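PDB 7BOB: endo-beta-mannanase from Opitutaceae bacterium TAV5, which is an exo-beta-1,4-mannosidase of glycoside hydrolase family 5, forms a homotrimer and probably releases mannose from the ends of beta-1,4-linked manno-oligosaccharides. Local coordinates for residues S6-R10 with G310-Y314; C163-P168 with H395-H399; G241-W247 with F282-L286. All blocks are in the same frame, centred on the assembly; numbering follows the deposited sequence.

Contacts 1 and 3 belong to the eight-stranded beta/alpha barrel. Contact 1 lies at the start of strand 311-316, where the N-terminal hairpin probably closes the barrel floor. Contact 3 lies where strands 237-241 and 277-282 end, at the opposite mouth. Their centres are about 22 Å apart, yet they touch where Tyr314 packs on Phe282. Contact 2 joins the barrel to the C-terminal domain, with its centre about 30 Å from that of contact 1 and about 27 Å from that of contact 3. Along the chain, contact 3 is nested inside the loops closed by contacts 1 and 2, which cross. Segment 395-399 also meets the second subunit, and both segments of contact 3 meet the third.

Contact 1 of 3, residues S6-R10 with G310-Y314; sequences SGYFR and GANGY
Asn312 and Gly7 meet through one well-aligned hydrogen bond. The side-chain nitrogen of Asn312, ND2, donates to Gly7 O at 2.9 Å. The angle at the hydrogen is 170°. The acceptor lies in the amide plane, and the nitrogen arrives nearly along the C=O axis. Two rings pack against the same side chain. The Tyr8 ring runs alongside it, the two side chains pointing opposite ways, with Tyr8 CD2 3.9 Å from Asn312 CB. Phe9 crosses it at about a right angle and turns its ring edge to the amide oxygen. Here Phe9 CE1 is 3.5 Å from Asn312 OD1, and ring and amide planes stand 63° apart. The Asn312 CG sits between its own backbone N and carbonyl carbon (chi1 62°), which brings the amide over to Gly7. A water adds a second link. It accepts from Phe9 N at 3.0 Å and donates to Asn312 O at 2.7 Å.

Further out, Asp4 takes a hydrogen bond from Tyr8 N, and Arg16 makes a cation-pi contact with the Tyr8 ring. A Schellman motif at Gly310 ends helix 292-309 and turns the chain into strand 311-316. That strand is the eighth of the barrel, and Asn312 lies near its start. The hairpin of strands 2-3 and 9-10 covers this end, consistent with an N-terminal hairpin that closes the floor of a (beta/alpha)8 barrel.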
loop_
_atom_site.group_PDB
_atom_site.type_symbol
_atom_site.label_atom_id
_atom_site.label_comp_id
_atom_site.label_asym_id
_atom_site.label_seq_id
_atom_site.Cartn_x
_atom_site.Cartn_y
_atom_site.Cartn_z
ATOM N N SER A 6 28.820 -31.076 14.429
ATOM C CA SER A 6 27.666 -30.690 15.230
ATOM C C SER A 6 27.399 -29.181 15.216
ATOM O O SER A 6 26.601 -28.705 16.032
ATOM C CB SER A 6 27.849 -31.172 16.667
ATOM O OG SER A 6 28.401 -32.472 16.679
ATOM N N GLY A 7 28.054 -28.427 14.328
ATOM C CA GLY A 7 27.817 -27.001 14.201
ATOM C C GLY A 7 28.560 -26.093 15.162
ATOM O O GLY A 7 28.141 -24.943 15.344
ATOM N N TYR A 8 29.658 -26.547 15.766
ATOM C CA TYR A 8 30.351 -25.765 16.784
ATOM C C TYR A 8 31.704 -25.268 16.281
ATOM O O TYR A 8 32.338 -25.888 15.421
ATOM C CB TYR A 8 30.531 -26.576 18.075
ATOM C CG TYR A 8 29.218 -26.756 18.797
ATOM C CD1 TYR A 8 28.406 -27.870 18.557
ATOM C CD2 TYR A 8 28.767 -25.795 19.685
ATOM C CE1 TYR A 8 27.186 -28.017 19.197
ATOM C CE2 TYR A 8 27.547 -25.937 20.335
ATOM C CZ TYR A 8 26.759 -27.043 20.089
ATOM O OH TYR A 8 25.544 -27.151 20.738
ATOM N N PHE A 9 32.109 -24.110 16.810
ATOM C CA PHE A 9 33.432 -23.559 16.551
ATOM C C PHE A 9 34.540 -24.468 17.088
ATOM O O PHE A 9 34.440 -25.034 18.181
ATOM C CB PHE A 9 33.552 -22.192 17.213
ATOM C CG PHE A 9 32.864 -21.100 16.468
ATOM C CD1 PHE A 9 31.531 -20.817 16.712
ATOM C CD2 PHE A 9 33.546 -20.361 15.513
ATOM C CE1 PHE A 9 30.900 -19.809 16.023
ATOM C CE2 PHE A 9 32.926 -19.361 14.820
ATOM C CZ PHE A 9 31.597 -19.077 15.074
ATOM N N ARG A 10 35.624 -24.568 16.323
ATOM C CA ARG A 10 36.846 -25.224 16.762
ATOM C C ARG A 10 38.037 -24.312 16.498
ATOM O O ARG A 10 38.105 -23.661 15.452
ATOM C CB ARG A 10 37.026 -26.564 16.049
ATOM C CG ARG A 10 36.537 -27.726 16.877
ATOM C CD ARG A 10 36.944 -29.070 16.292
ATOM N NE ARG A 10 35.926 -30.080 16.594
ATOM C CZ ARG A 10 35.731 -30.629 17.794
ATOM N NH1 ARG A 10 36.503 -30.299 18.830
ATOM N NH2 ARG A 10 34.768 -31.523 17.956
ATOM N N GLY A 310 20.212 -24.741 19.773
ATOM C CA GLY A 310 21.398 -25.062 19.009
ATOM C C GLY A 310 22.354 -23.923 18.723
ATOM O O GLY A 310 23.251 -24.090 17.887
ATOM N N ALA A 311 22.198 -22.777 19.381
ATOM C CA ALA A 311 23.130 -21.675 19.187
ATOM C C ALA A 311 24.534 -22.132 19.552
ATOM O O ALA A 311 24.708 -22.870 20.514
ATOM C CB ALA A 311 22.728 -20.493 20.065
ATOM N N ASN A 312 25.545 -21.683 18.798
ATOM C CA ASN A 312 26.916 -22.088 19.100
ATOM C C ASN A 312 27.731 -20.981 19.758
ATOM O O ASN A 312 28.960 -21.080 19.811
ATOM C CB ASN A 312 27.622 -22.612 17.842
ATOM C CG ASN A 312 27.744 -21.568 16.745
ATOM O OD1 ASN A 312 27.598 -20.370 16.990
ATOM N ND2 ASN A 312 28.026 -22.022 15.521
ATOM N N GLY A 313 27.085 -19.940 20.267
ATOM C CA GLY A 313 27.799 -18.820 20.853
ATOM C C GLY A 313 26.859 -17.667 21.139
ATOM O O GLY A 313 25.742 -17.636 20.611
ATOM N N TYR A 314 27.281 -16.729 21.990
ATOM C CA TYR A 314 26.371 -15.752 22.589
ATOM C C TYR A 314 27.113 -14.440 22.770
ATOM O O TYR A 314 28.085 -14.381 23.532
ATOM C CB TYR A 314 25.818 -16.246 23.941
ATOM C CG TYR A 314 25.332 -17.674 23.884
ATOM C CD1 TYR A 314 23.976 -17.979 23.689
ATOM C CD2 TYR A 314 26.234 -18.726 24.011
ATOM C CE1 TYR A 314 23.551 -19.292 23.619
ATOM C CE2 TYR A 314 25.825 -20.024 23.934
ATOM C CZ TYR A 314 24.489 -20.313 23.740
ATOM O OH TYR A 314 24.126 -21.637 23.679
HETATM O O HOH W 1 30.672 -23.078 19.200
#

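Contact 2 of 3, residues C163-P168 with H395-H399; sequences CSAATP and HRNNH
The backbones come nearest at Pro168 and Arg396, with CA atoms 7.2 Å apart, where a type II beta turn from His395 to Asn398, closed by a hydrogen bond from Asn398 N to His395 O, faces the link between helices 162-165 and 168-183. The turn places Arg396 and Asn397 at its two corners, with both CB atoms directed at the other segment.

Arg396 makes the polar part of the contact. Its guanidinium comes end-on to a single oxygen. Both Arg396 NH1 and NH2 donate to Cys163 O at 3.0 Å, and the angles at hydrogen are close to 148°. The oxygen lies in the guanidinium plane, at its edge. NH2 approaches in the carbonyl plane, while NH1 stands above it. The side chain bends at chi3 (65°), and this turns the guanidinium away from the direction of its extended inner part. NH1 has a further acceptor in Asp203 O, so three hydrogen bonds probably fix how the group is turned.

The contact is a domain interface. The 163-168 segment follows the fourth strand of the beta/alpha barrel, and the turn follows strand 385-389 of the mixed-sheet C-terminal domain. Beyond the turn, His399 O accepts a hydrogen bond from His327 of the second subunit.

Pro168 supplies the apolar part. Its CG touches Arg396 CB at 3.9 Å, and its CD lies over one face of the guanidinium. The same Pro168 CD meets Asn397 ND2 at 3.7 Å, as the asparagine side chain lies across the proline ring. Asn397 ND2 also approaches Thr167 CB, at 4.0 Å. Thr167 is the N-cap of helix 168-183; its side chain caps a backbone N in the first turn, and its own N donates to Gln170 OE1.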
loop_
_atom_site.group_PDB
_atom_site.type_symbol
_atom_site.label_atom_id
_atom_site.label_comp_id
_atom_site.label_asym_id
_atom_site.label_seq_id
_atom_site.Cartn_x
_atom_site.Cartn_y
_atom_site.Cartn_z
ATOM N N CYS A 163 17.978 -3.726 0.319
ATOM C CA CYS A 163 17.387 -5.058 0.102
ATOM C C CYS A 163 16.058 -5.024 -0.655
ATOM O O CYS A 163 15.709 -6.001 -1.331
ATOM C CB CYS A 163 17.144 -5.754 1.435
ATOM S SG CYS A 163 18.664 -5.992 2.341
ATOM N N SER A 164 15.265 -3.967 -0.470
ATOM C CA SER A 164 13.991 -3.844 -1.184
ATOM C C SER A 164 14.205 -3.532 -2.654
ATOM O O SER A 164 13.417 -3.954 -3.499
ATOM C CB SER A 164 13.112 -2.734 -0.587
ATOM O OG SER A 164 13.103 -2.741 0.830
ATOM N N ALA A 165 15.260 -2.799 -2.970
ATOM C CA ALA A 165 15.478 -2.335 -4.329
ATOM C C ALA A 165 16.315 -3.294 -5.163
ATOM O O ALA A 165 16.290 -3.208 -6.393
ATOM C CB ALA A 165 16.139 -0.955 -4.295
ATOM N N ALA A 166 17.058 -4.196 -4.542
ATOM C CA ALA A 166 17.827 -5.179 -5.285
ATOM C C ALA A 166 17.062 -6.490 -5.320
ATOM O O ALA A 166 16.419 -6.864 -4.339
ATOM C CB ALA A 166 19.191 -5.400 -4.651
ATOM N N THR A 167 17.146 -7.194 -6.446
ATOM C CA THR A 167 16.516 -8.499 -6.523
ATOM C C THR A 167 17.247 -9.494 -5.619
ATOM O O THR A 167 18.435 -9.321 -5.321
ATOM C CB THR A 167 16.528 -9.020 -7.952
ATOM O OG1 THR A 167 17.891 -9.244 -8.343
ATOM C CG2 THR A 167 15.836 -8.015 -8.926
ATOM N N PRO A 168 16.546 -10.539 -5.154
ATOM C CA PRO A 168 17.241 -11.646 -4.481
ATOM C C PRO A 168 18.432 -12.182 -5.270
ATOM O O PRO A 168 19.470 -12.492 -4.677
ATOM C CB PRO A 168 16.137 -12.703 -4.325
ATOM C CG PRO A 168 14.852 -11.921 -4.282
ATOM C CD PRO A 168 15.083 -10.735 -5.209
ATOM N N HIS A 395 8.959 -15.331 -1.385
ATOM C CA HIS A 395 8.081 -15.092 -2.525
ATOM C C HIS A 395 8.703 -14.247 -3.634
ATOM O O HIS A 395 8.321 -14.416 -4.794
ATOM C CB HIS A 395 6.783 -14.419 -2.059
ATOM C CG HIS A 395 6.998 -13.100 -1.378
ATOM N ND1 HIS A 395 7.671 -12.985 -0.176
ATOM C CD2 HIS A 395 6.646 -11.841 -1.733
ATOM C CE1 HIS A 395 7.698 -11.716 0.191
ATOM N NE2 HIS A 395 7.104 -10.999 -0.747
ATOM N N ARG A 396 9.637 -13.339 -3.337
ATOM C CA ARG A 396 10.089 -12.409 -4.377
ATOM C C ARG A 396 10.754 -13.171 -5.517
ATOM O O ARG A 396 11.698 -13.931 -5.295
ATOM C CB ARG A 396 11.035 -11.368 -3.786
ATOM C CG ARG A 396 10.338 -10.459 -2.799
ATOM C CD ARG A 396 11.341 -9.647 -2.009
ATOM N NE ARG A 396 12.084 -8.719 -2.864
ATOM C CZ ARG A 396 13.112 -7.980 -2.445
ATOM N NH1 ARG A 396 13.508 -8.049 -1.176
ATOM N NH2 ARG A 396 13.752 -7.169 -3.284
ATOM N N ASN A 397 10.200 -13.021 -6.725
ATOM C CA ASN A 397 10.755 -13.601 -7.953
ATOM C C ASN A 397 10.866 -15.123 -7.886
ATOM O O ASN A 397 11.701 -15.729 -8.568
ATOM C CB ASN A 397 12.108 -12.970 -8.285
ATOM C CG ASN A 397 11.971 -11.507 -8.631
ATOM O OD1 ASN A 397 11.002 -11.106 -9.279
ATOM N ND2 ASN A 397 12.917 -10.695 -8.175
ATOM N N ASN A 398 10.016 -15.747 -7.073
ATOM C CA ASN A 398 9.964 -17.202 -6.918
ATOM C C ASN A 398 8.777 -17.725 -7.730
ATOM O O ASN A 398 7.629 -17.674 -7.280
ATOM C CB ASN A 398 9.831 -17.579 -5.453
ATOM C CG ASN A 398 10.018 -19.066 -5.232
ATOM O OD1 ASN A 398 9.858 -19.855 -6.167
ATOM N ND2 ASN A 398 10.363 -19.462 -4.001
ATOM N N HIS A 399 9.060 -18.244 -8.919
ATOM C CA HIS A 399 8.027 -18.685 -9.845
ATOM C C HIS A 399 7.489 -20.069 -9.517
ATOM O O HIS A 399 6.570 -20.537 -10.201
ATOM C CB HIS A 399 8.577 -18.642 -11.269
ATOM C CG HIS A 399 9.088 -17.289 -11.662
ATOM N ND1 HIS A 399 10.377 -17.076 -12.108
ATOM C CD2 HIS A 399 8.490 -16.072 -11.651
ATOM C CE1 HIS A 399 10.546 -15.790 -12.362
ATOM N NE2 HIS A 399 9.416 -15.159 -12.094
#

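Contact 3 of 3, residues G241-W247 with F282-L286; sequences GYPVPNW and FGTIL
Ile285 reaches from the 282-286 segment into a group formed by Tyr242, Val244 and Trp247. Its CB and CG2 both lie 4.2 Å from Val244 CG2. The next atom, Ile285 CG1, approaches Val244 CG2 more closely, at 3.7 Å. With chi1 at -60°, this branch stands beside the backbone N and heads for Tyr242. At the tip, Ile285 CD1 meets Tyr242 CD2 at 3.5 Å and Trp247 CH2 at 4.2 Å. The isoleucine runs roughly perpendicular to both the tyrosine and the valine side chains.

These loops follow the sixth and seventh strands of the (beta/alpha)8 barrel, at the end where family 5 enzymes hold their active site. The strands finish in a parallel bridge of Gly241 with Phe282, where Phe282 CA makes a CA-H...O contact with Gly241 O at 3.4 Å. Past the bridge a water spans the gap, donating to Gly241 O and Gly283 O.

The Tyr242 ring also meets the Gly283 backbone obliquely, its CD2 3.7 Å from Gly283 N. Its hydroxyl is hydrogen-bonded to Glu281. Tyr495 of the third subunit packs on both Val244 and Ile285.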
loop_
_atom_site.group_PDB
_atom_site.type_symbol
_atom_site.label_atom_id
_atom_site.label_comp_id
_atom_site.label_asym_id
_atom_site.label_seq_id
_atom_site.Cartn_x
_atom_site.Cartn_y
_atom_site.Cartn_z
ATOM N N GLY A 241 18.362 -11.030 18.239
ATOM C CA GLY A 241 17.002 -10.952 18.720
ATOM C C GLY A 241 16.862 -10.186 20.005
ATOM O O GLY A 241 17.733 -10.246 20.886
ATOM N N TYR A 242 15.767 -9.451 20.096
ATOM C CA TYR A 242 15.455 -8.582 21.215
ATOM C C TYR A 242 13.986 -8.738 21.566
ATOM O O TYR A 242 13.186 -9.165 20.727
ATOM C CB TYR A 242 15.763 -7.130 20.854
ATOM C CG TYR A 242 17.177 -6.922 20.413
ATOM C CD1 TYR A 242 17.558 -7.118 19.081
ATOM C CD2 TYR A 242 18.144 -6.525 21.334
ATOM C CE1 TYR A 242 18.918 -6.906 18.683
ATOM C CE2 TYR A 242 19.462 -6.314 20.947
ATOM C CZ TYR A 242 19.847 -6.501 19.627
ATOM O OH TYR A 242 21.176 -6.278 19.279
ATOM N N PRO A 243 13.596 -8.383 22.792
ATOM C CA PRO A 243 12.197 -8.574 23.233
ATOM C C PRO A 243 11.209 -7.466 22.870
ATOM O O PRO A 243 10.025 -7.608 23.189
ATOM C CB PRO A 243 12.347 -8.668 24.760
ATOM C CG PRO A 243 13.582 -7.830 25.078
ATOM C CD PRO A 243 14.501 -8.008 23.899
ATOM N N VAL A 244 11.632 -6.394 22.204
ATOM C CA VAL A 244 10.768 -5.249 21.881
ATOM C C VAL A 244 9.531 -5.759 21.150
ATOM O O VAL A 244 9.649 -6.421 20.107
ATOM C CB VAL A 244 11.524 -4.193 21.046
ATOM C CG1 VAL A 244 10.680 -2.939 20.838
ATOM C CG2 VAL A 244 12.840 -3.820 21.716
ATOM N N PRO A 245 8.333 -5.538 21.683
ATOM C CA PRO A 245 7.149 -6.156 21.062
ATOM C C PRO A 245 6.968 -5.821 19.584
ATOM O O PRO A 245 6.684 -6.728 18.794
ATOM C CB PRO A 245 6.000 -5.629 21.930
ATOM C CG PRO A 245 6.614 -5.475 23.268
ATOM C CD PRO A 245 8.022 -4.953 23.000
ATOM N N ASN A 246 7.151 -4.581 19.147
ATOM C CA ASN A 246 6.808 -4.343 17.743
ATOM C C ASN A 246 7.968 -4.611 16.777
ATOM O O ASN A 246 7.845 -4.293 15.591
ATOM C CB ASN A 246 6.225 -2.932 17.537
ATOM C CG ASN A 246 7.185 -1.843 17.914
ATOM O OD1 ASN A 246 8.328 -2.113 18.248
ATOM N ND2 ASN A 246 6.728 -0.598 17.870
ATOM N N TRP A 247 9.059 -5.234 17.229
ATOM C CA TRP A 247 10.086 -5.710 16.308
ATOM C C TRP A 247 9.785 -7.097 15.745
ATOM O O TRP A 247 10.644 -7.678 15.080
ATOM C CB TRP A 247 11.471 -5.719 16.981
ATOM C CG TRP A 247 11.959 -4.333 17.329
ATOM C CD1 TRP A 247 11.242 -3.170 17.242
ATOM C CD2 TRP A 247 13.243 -3.969 17.834
ATOM N NE1 TRP A 247 12.003 -2.108 17.662
ATOM C CE2 TRP A 247 13.236 -2.569 18.028
ATOM C CE3 TRP A 247 14.392 -4.690 18.165
ATOM C CZ2 TRP A 247 14.337 -1.876 18.519
ATOM C CZ3 TRP A 247 15.497 -3.996 18.636
ATOM C CH2 TRP A 247 15.460 -2.608 18.818
ATOM N N PHE A 282 22.166 -10.434 21.213
ATOM C CA PHE A 282 20.949 -10.549 21.985
ATOM C C PHE A 282 21.013 -9.498 23.075
ATOM O O PHE A 282 22.100 -9.113 23.511
ATOM C CB PHE A 282 20.787 -11.960 22.567
ATOM C CG PHE A 282 21.684 -12.216 23.718
ATOM C CD1 PHE A 282 23.021 -12.532 23.512
ATOM C CD2 PHE A 282 21.210 -12.085 25.015
ATOM C CE1 PHE A 282 23.865 -12.753 24.596
ATOM C CE2 PHE A 282 22.045 -12.293 26.098
ATOM C CZ PHE A 282 23.376 -12.634 25.891
ATOM N N GLY A 283 19.855 -9.018 23.500
ATOM C CA GLY A 283 19.843 -7.972 24.507
ATOM C C GLY A 283 18.473 -7.849 25.118
ATOM O O GLY A 283 17.498 -8.396 24.599
ATOM N N THR A 284 18.413 -7.152 26.250
ATOM C CA THR A 284 17.110 -6.898 26.852
ATOM C C THR A 284 16.540 -5.543 26.486
ATOM O O THR A 284 15.334 -5.345 26.651
ATOM C CB THR A 284 17.164 -6.987 28.382
ATOM O OG1 THR A 284 18.126 -6.043 28.872
ATOM C CG2 THR A 284 17.513 -8.411 28.841
ATOM N N ILE A 285 17.379 -4.613 26.005
ATOM C CA ILE A 285 16.978 -3.257 25.625
ATOM C C ILE A 285 16.665 -2.443 26.874
ATOM O O ILE A 285 17.290 -1.411 27.135
ATOM C CB ILE A 285 15.780 -3.241 24.645
ATOM C CG1 ILE A 285 16.132 -3.992 23.357
ATOM C CG2 ILE A 285 15.355 -1.775 24.343
ATOM C CD1 ILE A 285 17.303 -3.338 22.577
ATOM N N LEU A 286 15.667 -2.861 27.637
ATOM C CA LEU A 286 15.474 -2.262 28.948
ATOM C C LEU A 286 16.571 -2.791 29.855
ATOM O O LEU A 286 16.772 -4.013 29.940
ATOM C CB LEU A 286 14.090 -2.596 29.499
ATOM C CG LEU A 286 12.924 -2.387 28.525
ATOM C CD1 LEU A 286 11.632 -2.939 29.123
ATOM C CD2 LEU A 286 12.753 -0.900 28.117
HETATM O O HOH W 2 16.952 -11.101 23.503
#